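Local coordinates for Er-derived vesicles protein ERV41 (Saccharomyces cerevisiae, PDB 3ZLC) that is a constituent of COPII-coated vesicles leaving the endoplasmic reticulum and is required for efficient transport of a subset of secretory proteins to the Golgi, at residues 187-193 against 213-219. Residues are numbered along the deposited sequence; the frame is centred on the assembly and turned at random.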
loop_
_atom_site.group_PDB
_atom_site.type_symbol
_atom_site.label_atom_id
_atom_site.label_comp_id
_atom_site.label_asym_id
_atom_site.label_seq_id
_atom_site.Cartn_x
_atom_site.Cartn_y
_atom_site.Cartn_z
ATOM N N THR A 187 -8.517 10.306 -8.378
ATOM C CA THR A 187 -7.896 10.852 -7.182
ATOM C C THR A 187 -6.518 10.229 -6.966
ATOM O O THR A 187 -6.323 9.030 -7.175
ATOM C CB THR A 187 -8.806 10.640 -5.971
ATOM O OG1 THR A 187 -9.976 11.446 -6.152
ATOM C CG2 THR A 187 -8.105 11.039 -4.659
ATOM N N THR A 188 -5.562 11.066 -6.573
ATOM C CA THR A 188 -4.228 10.611 -6.201
ATOM C C THR A 188 -4.155 10.484 -4.683
ATOM O O THR A 188 -4.477 11.432 -3.957
ATOM C CB THR A 188 -3.181 11.628 -6.656
ATOM O OG1 THR A 188 -3.035 11.538 -8.079
ATOM C CG2 THR A 188 -1.835 11.356 -5.981
ATOM N N TYR A 189 -3.734 9.318 -4.211
ATOM C CA TYR A 189 -3.602 9.076 -2.790
ATOM C C TYR A 189 -2.126 8.945 -2.428
ATOM O O TYR A 189 -1.380 8.194 -3.073
ATOM C CB TYR A 189 -4.346 7.782 -2.416
ATOM C CG TYR A 189 -5.830 7.799 -2.760
ATOM C CD1 TYR A 189 -6.283 7.384 -4.007
ATOM C CD2 TYR A 189 -6.775 8.215 -1.822
ATOM C CE1 TYR A 189 -7.638 7.390 -4.314
ATOM C CE2 TYR A 189 -8.126 8.222 -2.116
ATOM C CZ TYR A 189 -8.548 7.807 -3.365
ATOM O OH TYR A 189 -9.894 7.821 -3.666
ATOM N N VAL A 190 -1.701 9.670 -1.396
ATOM C CA VAL A 190 -0.302 9.615 -0.966
ATOM C C VAL A 190 -0.255 9.280 0.512
ATOM O O VAL A 190 -0.898 9.956 1.323
ATOM C CB VAL A 190 0.424 10.953 -1.205
ATOM C CG1 VAL A 190 1.925 10.808 -0.891
ATOM C CG2 VAL A 190 0.245 11.402 -2.659
ATOM N N TYR A 191 0.477 8.227 0.856
ATOM C CA TYR A 191 0.682 7.892 2.252
ATOM C C TYR A 191 2.138 8.148 2.637
ATOM O O TYR A 191 3.069 7.650 1.974
ATOM C CB TYR A 191 0.347 6.428 2.488
ATOM C CG TYR A 191 -1.071 6.013 2.132
ATOM C CD1 TYR A 191 -2.115 6.172 3.044
ATOM C CD2 TYR A 191 -1.360 5.429 0.907
ATOM C CE1 TYR A 191 -3.421 5.768 2.737
ATOM C CE2 TYR A 191 -2.658 5.019 0.587
ATOM C CZ TYR A 191 -3.681 5.185 1.518
ATOM O OH TYR A 191 -4.969 4.785 1.209
ATOM N N TYR A 192 2.337 8.923 3.700
ATOM C CA TYR A 192 3.678 9.166 4.237
ATOM C C TYR A 192 3.903 8.329 5.475
ATOM O O TYR A 192 3.367 8.633 6.547
ATOM C CB TYR A 192 3.847 10.636 4.605
ATOM C CG TYR A 192 3.880 11.547 3.406
ATOM C CD1 TYR A 192 2.706 12.065 2.871
ATOM C CD2 TYR A 192 5.090 11.891 2.802
ATOM C CE1 TYR A 192 2.733 12.905 1.761
ATOM C CE2 TYR A 192 5.126 12.735 1.698
ATOM C CZ TYR A 192 3.944 13.229 1.185
ATOM O OH TYR A 192 3.973 14.053 0.087
ATOM N N THR A 193 4.719 7.292 5.338
ATOM C CA THR A 193 4.904 6.333 6.430
ATOM C C THR A 193 6.272 6.525 7.058
ATOM O O THR A 193 7.273 6.674 6.344
ATOM C CB THR A 193 4.783 4.874 5.940
ATOM O OG1 THR A 193 5.821 4.587 4.983
ATOM C CG2 THR A 193 3.398 4.631 5.333
ATOM N N SER A 213 4.100 4.769 11.604
ATOM C CA SER A 213 3.003 5.712 11.716
ATOM C C SER A 213 2.832 6.305 10.338
ATOM O O SER A 213 3.677 6.097 9.460
ATOM C CB SER A 213 3.308 6.812 12.731
ATOM O OG SER A 213 4.461 7.580 12.376
ATOM N N VAL A 214 1.748 7.040 10.134
ATOM C CA VAL A 214 1.421 7.494 8.783
ATOM C C VAL A 214 0.618 8.772 8.851
ATOM O O VAL A 214 -0.114 9.018 9.826
ATOM C CB VAL A 214 0.672 6.375 7.990
ATOM C CG1 VAL A 214 -0.585 5.966 8.715
ATOM C CG2 VAL A 214 0.341 6.827 6.559
ATOM N N ASN A 215 0.822 9.633 7.859
ATOM C CA ASN A 215 -0.105 10.736 7.622
ATOM C C ASN A 215 -0.493 10.673 6.135
ATOM O O ASN A 215 0.272 10.122 5.319
ATOM C CB ASN A 215 0.427 12.101 8.129
ATOM C CG ASN A 215 1.732 12.536 7.469
ATOM O OD1 ASN A 215 1.741 12.964 6.313
ATOM N ND2 ASN A 215 2.833 12.475 8.217
ATOM N N ASP A 216 -1.696 11.143 5.802
ATOM C CA ASP A 216 -2.333 10.821 4.514
ATOM C C ASP A 216 -2.666 12.076 3.736
ATOM O O ASP A 216 -3.176 13.042 4.312
ATOM C CB ASP A 216 -3.688 10.131 4.738
ATOM C CG ASP A 216 -3.577 8.786 5.398
ATOM O OD1 ASP A 216 -2.461 8.341 5.728
ATOM O OD2 ASP A 216 -4.644 8.177 5.592
ATOM N N TYR A 217 -2.434 12.043 2.427
ATOM C CA TYR A 217 -2.818 13.157 1.548
ATOM C C TYR A 217 -3.669 12.650 0.379
ATOM O O TYR A 217 -3.558 11.483 -0.018
ATOM C CB TYR A 217 -1.571 13.874 1.009
ATOM C CG TYR A 217 -0.907 14.822 1.990
ATOM C CD1 TYR A 217 -0.143 14.340 3.055
ATOM C CD2 TYR A 217 -1.037 16.199 1.843
ATOM C CE1 TYR A 217 0.471 15.223 3.958
ATOM C CE2 TYR A 217 -0.426 17.081 2.725
ATOM C CZ TYR A 217 0.330 16.584 3.776
ATOM O OH TYR A 217 0.927 17.465 4.661
ATOM N N ARG A 218 -4.530 13.519 -0.157
ATOM C CA ARG A 218 -5.318 13.191 -1.343
ATOM C C ARG A 218 -5.281 14.391 -2.266
ATOM O O ARG A 218 -5.303 15.525 -1.792
ATOM C CB ARG A 218 -6.770 12.898 -0.976
ATOM C CG ARG A 218 -7.023 11.480 -0.549
ATOM C CD ARG A 218 -8.500 11.255 -0.274
ATOM N NE ARG A 218 -8.982 12.127 0.790
ATOM C CZ ARG A 218 -8.717 11.942 2.080
ATOM N NH1 ARG A 218 -7.966 10.916 2.469
ATOM N NH2 ARG A 218 -9.200 12.784 2.984
ATOM N N TYR A 219 -5.213 14.149 -3.575
ATOM C CA TYR A 219 -5.228 15.243 -4.551
ATOM C C TYR A 219 -6.224 14.926 -5.653
ATOM O O TYR A 219 -6.200 13.831 -6.219
ATOM C CB TYR A 219 -3.837 15.435 -5.174
ATOM C CG TYR A 219 -2.764 15.796 -4.173
ATOM C CD1 TYR A 219 -2.598 17.109 -3.744
ATOM C CD2 TYR A 219 -1.922 14.824 -3.654
ATOM C CE1 TYR A 219 -1.621 17.443 -2.812
ATOM C CE2 TYR A 219 -0.935 15.145 -2.719
ATOM C CZ TYR A 219 -0.793 16.455 -2.307
ATOM O OH TYR A 219 0.179 16.786 -1.388
HETATM O O HOH W 1 -4.961 12.868 -9.206
#
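With CG anti to the carbonyl carbon in both Tyr192 (chi1 -69°) and Tyr217, the two rings rise from one face of an antiparallel beta hairpin and meet above it, Tyr192 CE1 lying 3.5 Å from Tyr217 CD1. Their planes are steeply inclined, at 74°, in an oblique pairing; tyrosine suits these more open positions, since its ring can pack while its hydroxyl tolerates water. The hairpin, formed by strands 188-200 and 209-219, belongs to a mixed beta sheet of the lumenal domain. Thr188, Val190 and Tyr192 form hydrogen-bonded pairs with Tyr219, Tyr217 and Asn215, two backbone bonds apiece; Val190 N to Tyr217 O (2.9 Å) is almost straight at the hydrogen, although the donor stands above the carbonyl plane. Branched Thr188 and Val190 suit the extended backbone, and Val190 CG2 reaches the edge of the Tyr219 ring at Tyr219 CE2 (3.9 Å). Asn215 sets OD1 3.6 Å from Tyr192 CB, the amide plane only 22° from that of the Tyr192 ring.

The other face carries Tyr189, Tyr191 and Thr193, all buried. Tyr191 OH is hydrogen-bonded to His156 NE2 and Gln179 NE2, which satisfies the buried phenol; strand 233-240 pairs in parallel along the other edge of 188-193. Arg218 suits its partly exposed place across from Tyr189: its methylenes pack obliquely against the ring, Arg218 CG 3.5 Å from Tyr189 CD2, before a bend redirects the guanidinium, whose NH1 makes a weak hydrogen bond to Gln179. Asp216 can keep its charge exposed while its carboxylate, nearly perpendicular to the Tyr191 ring, lays OD1 at the hydrogen-bearing edge, 3.5 Å from Tyr191 CD1.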